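Local coordinates for protein zinc transport transcriptional regulator (Lactococcus lactis subsp. lactis, PDB 5YHY) that probably acts as a zinc-responsive, DNA-binding transcription regulator of the MarR family, built around a winged helix-turn-helix, at residues L27-S32 against A109-K114; M45-Q50 against W95-K100. The protein carries 1 engineered substitution. All coordinates share one frame; numbering follows the deposited sequence.

Contact 1. Residues L27-S32 against A109-K114; sequences LGKSES and ATHHEK. Engineered in segment 27-32: Ser30 (natural residue Cys). With ZN (zinc ion), chain B.
Lys29 lays its aliphatic chain across one face of the His111 imidazole in a CH-pi contact: CG sits 3.7 Å from the ring centroid, 21° off the ring normal, and CD comes 3.5 Å from His111 CD2. The lysine is extended, with CG anti to the backbone N (chi1 178°), which carries the chain over the ring at about a right angle to the histidine side chain. No direct hydrogen bond joins the two segments. Instead, one water lies in the ring plane at the imidazole edge, 2.9 Å from His111 ND1, and donates to Leu27 O at 2.9 Å and weakly to Gly28 O. Gly28, at a positive phi of 71°, brings its CA to 4.2 Å from Lys114 CG. Farther out, Glu107 OE2 hydrogen-bonds His111 NE2, and together with the water at ND1 this probably restrains the ring's rotation. His112 NE2 binds zinc at 2.0 Å with Glu24, His42 and His108. His111, Glu107 and Ser30, an engineered replacement of the natural cysteine, belong to a further zinc site seen in this protein but not occupied here. A metal taking His111 would probably have to replace one of its imidazole hydrogen bonds.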
# COMPACT_ATOMS: atom_id res chain seq x y z
N LEU A 27 -7.02 -5.52 -9.39
CA LEU A 27 -6.20 -6.16 -10.42
C LEU A 27 -6.91 -6.19 -11.76
O LEU A 27 -8.13 -6.03 -11.83
CB LEU A 27 -5.90 -7.61 -10.03
CG LEU A 27 -4.99 -7.77 -8.81
CD1 LEU A 27 -4.97 -9.24 -8.35
CD2 LEU A 27 -3.59 -7.29 -9.12
N GLY A 28 -6.14 -6.42 -12.82
CA GLY A 28 -6.70 -6.57 -14.15
C GLY A 28 -7.19 -5.24 -14.70
O GLY A 28 -7.98 -5.20 -15.65
N LYS A 29 -6.74 -4.16 -14.09
CA LYS A 29 -7.18 -2.83 -14.47
C LYS A 29 -6.00 -2.03 -15.03
O LYS A 29 -4.91 -2.04 -14.44
CB LYS A 29 -7.75 -2.11 -13.25
CG LYS A 29 -8.20 -0.69 -13.51
CD LYS A 29 -8.88 -0.12 -12.27
CE LYS A 29 -9.26 1.34 -12.48
NZ LYS A 29 -10.00 1.90 -11.31
N SER A 30 -6.20 -1.36 -16.15
CA SER A 30 -5.16 -0.50 -16.70
C SER A 30 -5.03 0.80 -15.91
O SER A 30 -6.00 1.24 -15.28
CB SER A 30 -5.42 -0.20 -18.18
OG SER A 30 -5.06 -1.29 -18.99
N GLU A 31 -3.84 1.39 -15.94
CA GLU A 31 -3.63 2.69 -15.33
C GLU A 31 -4.57 3.70 -15.98
O GLU A 31 -4.74 3.70 -17.20
CB GLU A 31 -2.18 3.14 -15.52
CG GLU A 31 -1.14 2.25 -14.85
CD GLU A 31 -0.93 2.58 -13.38
OE1 GLU A 31 0.06 2.08 -12.80
OE2 GLU A 31 -1.74 3.33 -12.81
N SER A 32 -5.18 4.55 -15.17
CA SER A 32 -6.07 5.58 -15.69
C SER A 32 -6.20 6.73 -14.70
O SER A 32 -5.71 6.65 -13.58
CB SER A 32 -7.45 5.00 -16.02
OG SER A 32 -8.15 4.65 -14.84
N ALA A 109 -17.43 -3.26 -11.48
CA ALA A 109 -17.83 -4.57 -11.01
C ALA A 109 -16.85 -5.61 -11.55
O ALA A 109 -16.42 -6.51 -10.83
CB ALA A 109 -19.25 -4.89 -11.44
N THR A 110 -16.50 -5.47 -12.82
CA THR A 110 -15.55 -6.41 -13.42
C THR A 110 -14.20 -6.40 -12.70
O THR A 110 -13.60 -7.46 -12.47
CB THR A 110 -15.36 -6.14 -14.92
OG1 THR A 110 -16.61 -6.33 -15.59
CG2 THR A 110 -14.34 -7.09 -15.50
N HIS A 111 -13.72 -5.21 -12.36
CA HIS A 111 -12.45 -5.10 -11.65
C HIS A 111 -12.49 -5.84 -10.32
O HIS A 111 -11.56 -6.57 -9.98
CB HIS A 111 -12.05 -3.65 -11.43
CG HIS A 111 -11.77 -2.89 -12.69
ND1 HIS A 111 -11.21 -3.49 -13.80
CD2 HIS A 111 -11.97 -1.60 -13.01
CE1 HIS A 111 -11.09 -2.59 -14.76
NE2 HIS A 111 -11.54 -1.43 -14.31
N HIS A 112 -13.55 -5.63 -9.55
CA HIS A 112 -13.70 -6.37 -8.30
C HIS A 112 -13.77 -7.87 -8.51
O HIS A 112 -13.16 -8.64 -7.76
CB HIS A 112 -14.93 -5.89 -7.52
CG HIS A 112 -14.65 -4.67 -6.71
ND1 HIS A 112 -13.99 -4.72 -5.49
CD2 HIS A 112 -14.91 -3.37 -6.94
CE1 HIS A 112 -13.87 -3.50 -5.01
NE2 HIS A 112 -14.42 -2.66 -5.87
N GLU A 113 -14.52 -8.29 -9.53
CA GLU A 113 -14.68 -9.70 -9.83
C GLU A 113 -13.33 -10.34 -10.16
O GLU A 113 -13.01 -11.42 -9.66
CB GLU A 113 -15.65 -9.88 -10.99
CG GLU A 113 -15.97 -11.32 -11.32
CD GLU A 113 -16.90 -11.43 -12.52
OE1 GLU A 113 -16.49 -11.03 -13.64
OE2 GLU A 113 -18.05 -11.89 -12.34
N LYS A 114 -12.55 -9.66 -11.01
CA LYS A 114 -11.23 -10.14 -11.44
C LYS A 114 -10.29 -10.24 -10.26
O LYS A 114 -9.51 -11.19 -10.12
CB LYS A 114 -10.63 -9.17 -12.46
CG LYS A 114 -9.34 -9.67 -13.08
CD LYS A 114 -9.59 -11.04 -13.68
CE LYS A 114 -8.62 -11.36 -14.79
NZ LYS A 114 -8.95 -12.69 -15.35
ZN ZN B . -14.39 -0.62 -5.72
O HOH W 1 -10.20 -6.16 -13.89

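Contact 2. Residues M45-Q50 against W95-K100; sequences MLLAEQ and WSLTEK
Leu47, near the end of helix 38-49, packs against Trp95 and Leu97 of strand 93-97, which pairs antiparallel with strand 81-85 in the wing of the winged helix-turn-helix. The axes of 45-49 and 95-97 cross at 93° with a closest approach of 7.2 Å. The tight part is the branched end of Leu47: Leu47 CD2 reaches Trp95 O at 3.3 Å, and Leu47 CD1 lies 3.9 Å from Trp95 CB. With Leu47 CG anti to the carbonyl carbon (chi1 -63°), these methyls are sent toward the Trp95 backbone. The indole leads away from the helix, toward Leu72 and Gln76 of helix 65-77, and its NE1 bonds Asn54 OD1; Ile81 of strand 81-85 touches both Leu47 and Trp95, which are buried here. On the solvent side, partly exposed Leu97 divides its methyls, with CD2 3.7 Å from Leu47 CB and CD1 3.8 Å from Ala48 CB. Ala48 is exposed, although Ala105 of helix 102-123 also touches it. No direct hydrogen bond crosses between the segments, and a water fills that role where the backbones come near each other: it donates to Leu47 O at 2.7 Å and accepts from Leu97 N at 2.9 Å.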
# COMPACT_ATOMS: atom_id res chain seq x y z
N MET A 45 -22.35 0.66 -8.59
CA MET A 45 -22.52 -0.79 -8.60
C MET A 45 -23.81 -1.22 -7.94
O MET A 45 -24.48 -2.14 -8.40
CB MET A 45 -21.34 -1.50 -7.93
CG MET A 45 -20.10 -1.56 -8.79
SD MET A 45 -18.73 -2.43 -8.00
CE MET A 45 -19.46 -4.02 -7.65
N LEU A 46 -24.14 -0.58 -6.82
CA LEU A 46 -25.36 -0.92 -6.11
C LEU A 46 -26.59 -0.60 -6.97
O LEU A 46 -27.52 -1.40 -7.08
CB LEU A 46 -25.40 -0.19 -4.77
CG LEU A 46 -26.64 -0.42 -3.92
CD1 LEU A 46 -26.86 -1.91 -3.66
CD2 LEU A 46 -26.55 0.35 -2.60
N LEU A 47 -26.58 0.57 -7.61
CA LEU A 47 -27.73 1.01 -8.40
C LEU A 47 -27.91 0.18 -9.67
O LEU A 47 -29.03 0.06 -10.18
CB LEU A 47 -27.63 2.50 -8.73
CG LEU A 47 -27.65 3.41 -7.50
CD1 LEU A 47 -27.63 4.86 -7.97
CD2 LEU A 47 -28.86 3.14 -6.62
N ALA A 48 -26.82 -0.39 -10.17
CA ALA A 48 -26.89 -1.29 -11.33
C ALA A 48 -27.71 -2.52 -10.97
O ALA A 48 -28.35 -3.14 -11.83
CB ALA A 48 -25.49 -1.69 -11.78
N GLU A 49 -27.68 -2.87 -9.70
CA GLU A 49 -28.35 -4.05 -9.17
C GLU A 49 -29.79 -3.73 -8.76
O GLU A 49 -30.71 -4.51 -9.01
CB GLU A 49 -27.56 -4.57 -7.98
CG GLU A 49 -28.15 -5.76 -7.26
CD GLU A 49 -27.29 -6.17 -6.08
OE1 GLU A 49 -27.47 -5.59 -4.98
OE2 GLU A 49 -26.43 -7.05 -6.25
N GLN A 50 -29.99 -2.56 -8.16
CA GLN A 50 -31.29 -2.18 -7.61
C GLN A 50 -31.42 -0.67 -7.46
O GLN A 50 -30.56 -0.03 -6.85
CB GLN A 50 -31.48 -2.81 -6.23
CG GLN A 50 -31.99 -4.24 -6.23
CD GLN A 50 -33.48 -4.32 -6.48
OE1 GLN A 50 -33.93 -4.50 -7.62
NE2 GLN A 50 -34.27 -4.20 -5.41
N TRP A 95 -32.89 6.47 -6.36
CA TRP A 95 -31.80 6.77 -7.29
C TRP A 95 -31.59 5.64 -8.27
O TRP A 95 -31.64 4.47 -7.90
CB TRP A 95 -30.50 7.01 -6.52
CG TRP A 95 -30.61 8.21 -5.64
CD1 TRP A 95 -30.94 8.22 -4.32
CD2 TRP A 95 -30.42 9.58 -6.02
NE1 TRP A 95 -30.95 9.52 -3.85
CE2 TRP A 95 -30.63 10.36 -4.87
CE3 TRP A 95 -30.07 10.21 -7.22
CZ2 TRP A 95 -30.51 11.76 -4.89
CZ3 TRP A 95 -29.95 11.58 -7.23
CH2 TRP A 95 -30.17 12.34 -6.08
N SER A 96 -31.35 6.01 -9.53
CA SER A 96 -31.02 5.04 -10.56
C SER A 96 -29.87 5.52 -11.43
O SER A 96 -29.53 6.71 -11.45
CB SER A 96 -32.25 4.74 -11.42
OG SER A 96 -32.73 5.93 -12.01
N LEU A 97 -29.24 4.59 -12.15
CA LEU A 97 -28.18 4.93 -13.07
C LEU A 97 -28.74 5.67 -14.28
O LEU A 97 -29.86 5.40 -14.71
CB LEU A 97 -27.48 3.67 -13.58
CG LEU A 97 -26.78 2.80 -12.55
CD1 LEU A 97 -26.02 1.71 -13.29
CD2 LEU A 97 -25.83 3.65 -11.73
N THR A 98 -27.94 6.57 -14.83
CA THR A 98 -28.18 7.09 -16.17
C THR A 98 -27.48 6.14 -17.15
O THR A 98 -26.64 5.34 -16.75
CB THR A 98 -27.63 8.50 -16.35
OG1 THR A 98 -26.20 8.49 -16.22
CG2 THR A 98 -28.24 9.46 -15.33
N GLU A 99 -27.82 6.23 -18.43
CA GLU A 99 -27.15 5.38 -19.42
C GLU A 99 -25.64 5.59 -19.41
O GLU A 99 -24.87 4.65 -19.60
CB GLU A 99 -27.72 5.62 -20.82
CG GLU A 99 -28.69 4.53 -21.29
CD GLU A 99 -28.10 3.13 -21.22
OE1 GLU A 99 -26.89 2.95 -21.48
OE2 GLU A 99 -28.86 2.19 -20.89
N LYS A 100 -25.21 6.82 -19.17
CA LYS A 100 -23.79 7.15 -19.08
C LYS A 100 -23.07 6.26 -18.06
O LYS A 100 -21.92 5.87 -18.25
CB LYS A 100 -23.64 8.63 -18.69
CG LYS A 100 -22.21 9.13 -18.51
CD LYS A 100 -22.21 10.61 -18.13
CE LYS A 100 -20.83 11.11 -17.74
NZ LYS A 100 -20.81 12.59 -17.51
O HOH W 2 -30.19 1.93 -11.74

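How the contacts relate
From the N terminus the chain passes helix 4-19 and enters the loop holding 27-32, where contact 1 opens. It continues through helix 38-49, whose end opens contact 2; helices 54-61 and 65-77 and strand 81-85 follow before strand 93-97 closes that inner loop. Helix 102-123 comes next and closes contact 1, so contact 2 is nested within it. Contact 1 ties the loop between helices 4-19 and 38-49 to helix 102-123, and contact 2 ties helix 38-49 to the wing. With about 19 Å between centres, they still touch through Met45, whose CE lies 3.8 Å from Ala109 CA and whose SD packs on zinc-binding His112.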